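Long-range contacts in putative uncharacterized protein (Pyrococcus furiosus, PDB 3VR0), which acts as an archaeal proteasome activator and is homologous to proteasome assembly chaperones of the PAC2 family: residues C[152-157]-C[176-181]; C[208-213]-C[229-234]. All coordinates share one frame; numbering follows the deposited sequence.

Contact 1: C[152-157]-C[176-181]; sequences EPRVLA and SVEVIW
Strands 155-159 and 179-181, joined through helix 164-172 in a beta-alpha-beta crossover, meet as parallel neighbours at one margin of the chain's large mixed sheet, with Val155 beside Val179, Leu156 beside Ile180 and Ala157 beside Trp181. Val155 holds the pairing with both polar backbone atoms: its N donates to Glu178 O at 3.1 Å, and its O accepts Ile180 N at 2.8 Å. Ala157 N then bonds to Ile180 O at 2.9 Å. Beta-branched Val155, Val179 and Ile180 suit extended strands.

On the face of Val155 and Ala157, the small Ala157 methyl fits under a large ring: CB lies over one face of the Trp181 indole, 3.9 Å from the centroid of its six-membered ring, a CH-pi contact. The same CB touches Val179 CG1 at 3.8 Å. Helix 164-172 packs on this face, its Lys169 making a cation-pi contact with Trp181, while Val155 rests on Val227 of helix 221-235.

On the other face, Leu156 CD2 lies 3.8 Å from Ile180 CB, the side chains running alongside. Glu178, extended with CG anti to the backbone N (chi1 -176°), lays OE1 3.3 Å from Arg154 CD, whereas the guanidinium turns to Glu213.

Contact 2: C[208-213]-C[229-234]; sequences ISLLGE and SAVTKI
Leu210 turns its CG away from its own carbonyl carbon (chi1 -63°), and with CD1 extended away from the backbone this carries the methyl out from strand 206-214 to the helix; Val231, with CG1 anti to the backbone N (chi1 170°), leaves CG2 to meet it. The two methyls touch at 3.6 Å between Leu210 CD1 and Val231 CG2, the closest approach of the two segments, and the side chains pass at a slant to one another.

The same leucine methyl has two further neighbours on the helix. Ile234 reaches toward it tip to tip, CD1 to CD1 at 4.1 Å, and Ala230 offers its CB to Leu210 CD1 at 4.4 Å. Residues 230, 231 and 234 fall on one side of a helix because each turn takes about 3.6 residues. Leu210 CD1 thus meets three methyls: the longer valine and isoleucine side chains reach it more closely, and the short Ala230 lies a little farther off. Ile208, two residues earlier in the strand, projects from the same face of the sheet and adds a looser contact, CD1 to Ile234 CD1 at 4.5 Å.

No hydrogen bond crosses the contact, and all five touching residues are buried and aliphatic, as befits an interface built on dispersion and the exclusion of water. Within the helix, Ile234 N bonds to Ala230 O at 3.0 Å, as in a regular alpha-helix. Around this cluster Val231 also rests on Ile139 and Met141 of strand 137-145, and Ile234 on Tyr168 and Leu172 of helix 164-172. With segment axes 10.0 Å apart and running nearly opposite ways (150°), this is the layered packing of a helix against the face of a beta-sheet that is characteristic of alpha/beta folds.

Contact 1 is partly buried and lies at the margin of the sheet; contact 2 is wholly buried and nearer the centre of the chain. The first joins strands within the sheet by backbone hydrogen bonds, the second lays a helix on the sheet through aliphatic side chains alone. Strands 155-159 and 206-214 are antiparallel neighbours, so the two sites meet directly: Leu156 N probably bonds to Leu211 O, and Arg154 NH1 forms a salt bridge with Glu213 OE2 at 3.0 Å. Leu210 CD2 packs on Ala157 CB and Ile208 CD1 on Trp181 CH2, so apolar packing links the two contacts.

Contact 1: C[152-157]-C[176-181]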
ATOM      1  N   GLU C 152     -28.585  16.654  24.908  1.00 61.16           N
ATOM      2  CA  GLU C 152     -27.211  17.020  25.252  1.00 59.81           C
ATOM      3  C   GLU C 152     -26.184  15.953  24.841  1.00 57.51           C
ATOM      4  O   GLU C 152     -26.330  14.758  25.177  1.00 57.28           O
ATOM      5  CB  GLU C 152     -27.095  17.405  26.734  1.00 60.43           C
ATOM      6  CG  GLU C 152     -27.907  18.664  27.096  1.00 62.49           C
ATOM      7  CD  GLU C 152     -27.531  19.897  26.254  1.00 66.46           C
ATOM      8  OE1 GLU C 152     -28.317  20.282  25.350  1.00 67.01           O
ATOM      9  OE2 GLU C 152     -26.450  20.489  26.489  1.00 68.30           O
ATOM     10  N   PRO C 153     -25.160  16.371  24.076  1.00 55.18           N
ATOM     11  CA  PRO C 153     -24.093  15.444  23.717  1.00 52.85           C
ATOM     12  C   PRO C 153     -23.419  14.871  24.968  1.00 50.63           C
ATOM     13  O   PRO C 153     -23.106  15.602  25.908  1.00 50.20           O
ATOM     14  CB  PRO C 153     -23.144  16.299  22.871  1.00 52.97           C
ATOM     15  CG  PRO C 153     -23.505  17.728  23.179  1.00 53.96           C
ATOM     16  CD  PRO C 153     -24.990  17.669  23.407  1.00 55.64           C
ATOM     17  N   ARG C 154     -23.292  13.551  24.995  1.00 47.95           N
ATOM     18  CA  ARG C 154     -22.577  12.864  26.034  1.00 46.34           C
ATOM     19  C   ARG C 154     -21.075  12.759  25.639  1.00 44.18           C
ATOM     20  O   ARG C 154     -20.732  12.935  24.463  1.00 42.91           O
ATOM     21  CB  ARG C 154     -23.214  11.484  26.263  1.00 47.13           C
ATOM     22  CG  ARG C 154     -24.757  11.548  26.481  1.00 50.74           C
ATOM     23  CD  ARG C 154     -25.381  10.353  27.161  1.00 55.04           C
ATOM     24  NE  ARG C 154     -24.995   9.040  26.630  1.00 62.74           N
ATOM     25  CZ  ARG C 154     -25.667   8.354  25.696  1.00 66.80           C
ATOM     26  NH1 ARG C 154     -25.230   7.156  25.310  1.00 67.01           N
ATOM     27  NH2 ARG C 154     -26.765   8.857  25.132  1.00 68.65           N
ATOM     28  N   VAL C 155     -20.210  12.487  26.620  1.00 41.55           N
ATOM     29  CA  VAL C 155     -18.767  12.339  26.406  1.00 39.40           C
ATOM     30  C   VAL C 155     -18.306  10.997  26.905  1.00 37.79           C
ATOM     31  O   VAL C 155     -18.513  10.688  28.065  1.00 38.32           O
ATOM     32  CB  VAL C 155     -17.950  13.459  27.135  1.00 39.19           C
ATOM     33  CG1 VAL C 155     -16.470  13.038  27.341  1.00 38.83           C
ATOM     34  CG2 VAL C 155     -18.047  14.731  26.350  1.00 38.61           C
ATOM     35  N   LEU C 156     -17.668  10.193  26.042  1.00 36.09           N
ATOM     36  CA  LEU C 156     -17.279   8.859  26.435  1.00 33.81           C
ATOM     37  C   LEU C 156     -15.796   8.835  26.770  1.00 32.79           C
ATOM     38  O   LEU C 156     -14.975   9.361  25.996  1.00 32.44           O
ATOM     39  CB  LEU C 156     -17.555   7.892  25.290  1.00 35.44           C
ATOM     40  CG  LEU C 156     -18.898   7.894  24.557  1.00 37.20           C
ATOM     41  CD1 LEU C 156     -18.831   6.823  23.462  1.00 39.65           C
ATOM     42  CD2 LEU C 156     -20.006   7.552  25.525  1.00 40.54           C
ATOM     43  N   ALA C 157     -15.459   8.175  27.875  1.00 31.16           N
ATOM     44  CA  ALA C 157     -14.132   8.214  28.463  1.00 30.95           C
ATOM     45  C   ALA C 157     -13.573   6.821  28.531  1.00 29.99           C
ATOM     46  O   ALA C 157     -14.304   5.884  28.833  1.00 29.54           O
ATOM     47  CB  ALA C 157     -14.184   8.814  29.909  1.00 30.70           C
ATOM     48  N   SER C 176     -20.448  20.034  34.319  1.00 53.97           N
ATOM     49  CA  SER C 176     -21.800  20.060  33.711  1.00 54.11           C
ATOM     50  C   SER C 176     -22.102  18.901  32.732  1.00 53.50           C
ATOM     51  O   SER C 176     -23.197  18.308  32.764  1.00 54.75           O
ATOM     52  CB  SER C 176     -22.060  21.400  33.027  1.00 54.10           C
ATOM     53  OG  SER C 176     -20.887  21.896  32.394  1.00 56.66           O
ATOM     54  N   VAL C 177     -21.136  18.560  31.879  1.00 52.11           N
ATOM     55  CA  VAL C 177     -21.326  17.511  30.868  1.00 49.87           C
ATOM     56  C   VAL C 177     -21.315  16.126  31.484  1.00 48.48           C
ATOM     57  O   VAL C 177     -20.524  15.827  32.387  1.00 47.68           O
ATOM     58  CB  VAL C 177     -20.302  17.589  29.702  1.00 49.92           C
ATOM     59  CG1 VAL C 177     -20.343  18.952  29.056  1.00 49.65           C
ATOM     60  CG2 VAL C 177     -18.897  17.229  30.163  1.00 49.68           C
ATOM     61  N   GLU C 178     -22.225  15.291  31.002  1.00 47.07           N
ATOM     62  CA  GLU C 178     -22.271  13.897  31.415  1.00 46.32           C
ATOM     63  C   GLU C 178     -21.084  13.125  30.769  1.00 45.72           C
ATOM     64  O   GLU C 178     -20.867  13.203  29.553  1.00 44.26           O
ATOM     65  CB  GLU C 178     -23.615  13.279  31.021  1.00 46.38           C
ATOM     66  CG  GLU C 178     -23.773  11.840  31.504  1.00 47.79           C
ATOM     67  CD  GLU C 178     -25.069  11.198  31.068  1.00 50.36           C
ATOM     68  OE1 GLU C 178     -25.750  11.750  30.161  1.00 52.86           O
ATOM     69  OE2 GLU C 178     -25.401  10.131  31.627  1.00 52.06           O
ATOM     70  N   VAL C 179     -20.334  12.398  31.598  1.00 45.26           N
ATOM     71  CA  VAL C 179     -19.184  11.642  31.151  1.00 45.16           C
ATOM     72  C   VAL C 179     -19.438  10.175  31.423  1.00 45.40           C
ATOM     73  O   VAL C 179     -19.455   9.755  32.591  1.00 46.03           O
ATOM     74  CB  VAL C 179     -17.853  12.077  31.876  1.00 45.42           C
ATOM     75  CG1 VAL C 179     -16.705  11.111  31.545  1.00 43.51           C
ATOM     76  CG2 VAL C 179     -17.468  13.518  31.518  1.00 44.42           C
ATOM     77  N   ILE C 180     -19.621   9.404  30.350  1.00 44.65           N
ATOM     78  CA  ILE C 180     -19.845   7.966  30.451  1.00 43.83           C
ATOM     79  C   ILE C 180     -18.534   7.221  30.379  1.00 43.72           C
ATOM     80  O   ILE C 180     -17.797   7.391  29.420  1.00 42.94           O
ATOM     81  CB  ILE C 180     -20.749   7.456  29.301  1.00 44.10           C
ATOM     82  CG1 ILE C 180     -22.075   8.222  29.285  1.00 44.26           C
ATOM     83  CG2 ILE C 180     -20.957   5.925  29.397  1.00 43.84           C
ATOM     84  CD1 ILE C 180     -22.679   8.421  30.669  1.00 44.53           C
ATOM     85  N   TRP C 181     -18.267   6.398  31.390  1.00 43.44           N
ATOM     86  CA  TRP C 181     -17.135   5.498  31.418  1.00 44.78           C
ATOM     87  C   TRP C 181     -17.392   4.221  30.582  1.00 45.36           C
ATOM     88  O   TRP C 181     -18.121   3.327  31.034  1.00 45.35           O
ATOM     89  CB  TRP C 181     -16.752   5.207  32.884  1.00 44.99           C
ATOM     90  CG  TRP C 181     -16.162   6.458  33.471  1.00 47.81           C
ATOM     91  CD1 TRP C 181     -16.842   7.500  34.064  1.00 48.82           C
ATOM     92  CD2 TRP C 181     -14.787   6.864  33.409  1.00 47.60           C
ATOM     93  NE1 TRP C 181     -15.964   8.495  34.405  1.00 49.77           N
ATOM     94  CE2 TRP C 181     -14.699   8.134  34.010  1.00 48.76           C
ATOM     95  CE3 TRP C 181     -13.617   6.264  32.915  1.00 47.75           C
ATOM     96  CZ2 TRP C 181     -13.482   8.820  34.137  1.00 48.49           C
ATOM     97  CZ3 TRP C 181     -12.408   6.945  33.049  1.00 46.85           C
ATOM     98  CH2 TRP C 181     -12.353   8.207  33.653  1.00 47.37           C
TER

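Contact 2: C[208-213]-C[229-234]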
ATOM      1  N   ILE C 208      -6.026   9.619  28.872  1.00 22.46           N
ATOM      2  CA  ILE C 208      -7.458   9.447  28.781  1.00 23.40           C
ATOM      3  C   ILE C 208      -7.900   9.909  27.401  1.00 23.33           C
ATOM      4  O   ILE C 208      -7.351  10.849  26.863  1.00 23.28           O
ATOM      5  CB  ILE C 208      -8.202  10.305  29.914  1.00 22.76           C
ATOM      6  CG1 ILE C 208      -9.691  10.084  29.878  1.00 24.18           C
ATOM      7  CG2 ILE C 208      -7.822  11.846  29.811  1.00 20.61           C
ATOM      8  CD1 ILE C 208     -10.428  10.501  31.286  1.00 26.23           C
ATOM      9  N   SER C 209      -8.876   9.203  26.845  1.00 23.76           N
ATOM     10  CA  SER C 209      -9.533   9.549  25.646  1.00 24.56           C
ATOM     11  C   SER C 209     -10.903  10.116  25.999  1.00 25.71           C
ATOM     12  O   SER C 209     -11.666   9.507  26.732  1.00 27.05           O
ATOM     13  CB  SER C 209      -9.796   8.251  24.845  1.00 25.25           C
ATOM     14  OG  SER C 209     -10.766   8.552  23.843  1.00 26.85           O
ATOM     15  N   LEU C 210     -11.271  11.242  25.427  1.00 27.42           N
ATOM     16  CA  LEU C 210     -12.592  11.752  25.641  1.00 28.21           C
ATOM     17  C   LEU C 210     -13.199  11.989  24.282  1.00 28.76           C
ATOM     18  O   LEU C 210     -12.691  12.796  23.516  1.00 28.84           O
ATOM     19  CB  LEU C 210     -12.538  13.067  26.448  1.00 27.76           C
ATOM     20  CG  LEU C 210     -11.953  12.866  27.831  1.00 29.33           C
ATOM     21  CD1 LEU C 210     -11.528  14.228  28.472  1.00 31.66           C
ATOM     22  CD2 LEU C 210     -12.958  12.146  28.710  1.00 28.27           C
ATOM     23  N   LEU C 211     -14.277  11.264  23.987  1.00 29.52           N
ATOM     24  CA  LEU C 211     -14.931  11.360  22.697  1.00 30.84           C
ATOM     25  C   LEU C 211     -16.388  11.761  22.869  1.00 31.18           C
ATOM     26  O   LEU C 211     -17.106  11.184  23.684  1.00 31.18           O
ATOM     27  CB  LEU C 211     -14.862  10.013  21.942  1.00 31.22           C
ATOM     28  CG  LEU C 211     -13.507   9.382  21.597  1.00 32.03           C
ATOM     29  CD1 LEU C 211     -13.746   8.053  20.926  1.00 29.52           C
ATOM     30  CD2 LEU C 211     -12.774  10.279  20.645  1.00 32.76           C
ATOM     31  N   GLY C 212     -16.818  12.723  22.066  1.00 31.79           N
ATOM     32  CA  GLY C 212     -18.140  13.236  22.157  1.00 33.66           C
ATOM     33  C   GLY C 212     -19.043  12.685  21.074  1.00 35.87           C
ATOM     34  O   GLY C 212     -18.646  12.575  19.905  1.00 34.24           O
ATOM     35  N   GLU C 213     -20.282  12.397  21.470  1.00 36.80           N
ATOM     36  CA  GLU C 213     -21.308  11.956  20.539  1.00 38.43           C
ATOM     37  C   GLU C 213     -21.573  13.018  19.512  1.00 38.10           C
ATOM     38  O   GLU C 213     -21.737  14.179  19.835  1.00 38.92           O
ATOM     39  CB  GLU C 213     -22.604  11.592  21.267  1.00 38.71           C
ATOM     40  CG  GLU C 213     -22.514  10.310  22.039  1.00 41.94           C
ATOM     41  CD  GLU C 213     -23.745  10.071  22.912  1.00 49.41           C
ATOM     42  OE1 GLU C 213     -24.432  11.076  23.271  1.00 53.00           O
ATOM     43  OE2 GLU C 213     -24.009   8.890  23.250  1.00 48.02           O
ATOM     44  N   SER C 229     -15.163  21.224  27.626  1.00 32.94           N
ATOM     45  CA  SER C 229     -15.602  21.431  29.018  1.00 32.56           C
ATOM     46  C   SER C 229     -15.089  20.317  29.921  1.00 32.02           C
ATOM     47  O   SER C 229     -14.657  20.543  31.077  1.00 30.39           O
ATOM     48  CB  SER C 229     -17.147  21.512  29.106  1.00 33.16           C
ATOM     49  OG  SER C 229     -17.624  22.573  28.290  1.00 32.74           O
ATOM     50  N   ALA C 230     -15.127  19.088  29.409  1.00 31.27           N
ATOM     51  CA  ALA C 230     -14.614  18.000  30.228  1.00 30.48           C
ATOM     52  C   ALA C 230     -13.103  18.142  30.398  1.00 30.29           C
ATOM     53  O   ALA C 230     -12.595  17.997  31.504  1.00 31.01           O
ATOM     54  CB  ALA C 230     -14.981  16.638  29.653  1.00 30.48           C
ATOM     55  N   VAL C 231     -12.388  18.410  29.300  1.00 29.81           N
ATOM     56  CA  VAL C 231     -10.929  18.546  29.347  1.00 29.22           C
ATOM     57  C   VAL C 231     -10.498  19.769  30.218  1.00 29.14           C
ATOM     58  O   VAL C 231      -9.741  19.596  31.141  1.00 28.27           O
ATOM     59  CB  VAL C 231     -10.348  18.711  27.945  1.00 29.06           C
ATOM     60  CG1 VAL C 231      -8.831  19.102  28.036  1.00 29.04           C
ATOM     61  CG2 VAL C 231     -10.602  17.471  27.099  1.00 27.02           C
ATOM     62  N   THR C 232     -10.991  20.974  29.928  1.00 29.72           N
ATOM     63  CA  THR C 232     -10.665  22.132  30.783  1.00 31.64           C
ATOM     64  C   THR C 232     -11.022  21.882  32.250  1.00 33.14           C
ATOM     65  O   THR C 232     -10.251  22.184  33.174  1.00 33.13           O
ATOM     66  CB  THR C 232     -11.277  23.422  30.305  1.00 32.02           C
ATOM     67  OG1 THR C 232     -12.701  23.275  30.200  1.00 34.36           O
ATOM     68  CG2 THR C 232     -10.657  23.851  28.958  1.00 29.71           C
ATOM     69  N   LYS C 233     -12.131  21.194  32.480  1.00 33.96           N
ATOM     70  CA  LYS C 233     -12.443  20.808  33.856  1.00 33.64           C
ATOM     71  C   LYS C 233     -11.366  19.924  34.493  1.00 33.50           C
ATOM     72  O   LYS C 233     -10.962  20.158  35.641  1.00 33.68           O
ATOM     73  CB  LYS C 233     -13.851  20.190  33.929  1.00 34.19           C
ATOM     74  CG  LYS C 233     -14.098  19.167  35.014  1.00 35.29           C
ATOM     75  CD  LYS C 233     -13.897  19.712  36.425  1.00 39.63           C
ATOM     76  CE  LYS C 233     -14.985  20.642  36.864  1.00 44.74           C
ATOM     77  NZ  LYS C 233     -15.284  20.295  38.304  1.00 45.57           N
ATOM     78  N   ILE C 234     -10.874  18.912  33.778  1.00 32.52           N
ATOM     79  CA  ILE C 234      -9.744  18.131  34.315  1.00 31.16           C
ATOM     80  C   ILE C 234      -8.472  18.983  34.565  1.00 31.07           C
ATOM     81  O   ILE C 234      -7.677  18.675  35.448  1.00 30.22           O
ATOM     82  CB  ILE C 234      -9.415  16.920  33.384  1.00 30.57           C
ATOM     83  CG1 ILE C 234     -10.458  15.824  33.553  1.00 30.86           C
ATOM     84  CG2 ILE C 234      -8.077  16.342  33.668  1.00 29.54           C
ATOM     85  CD1 ILE C 234     -10.496  14.808  32.436  1.00 26.90           C
TER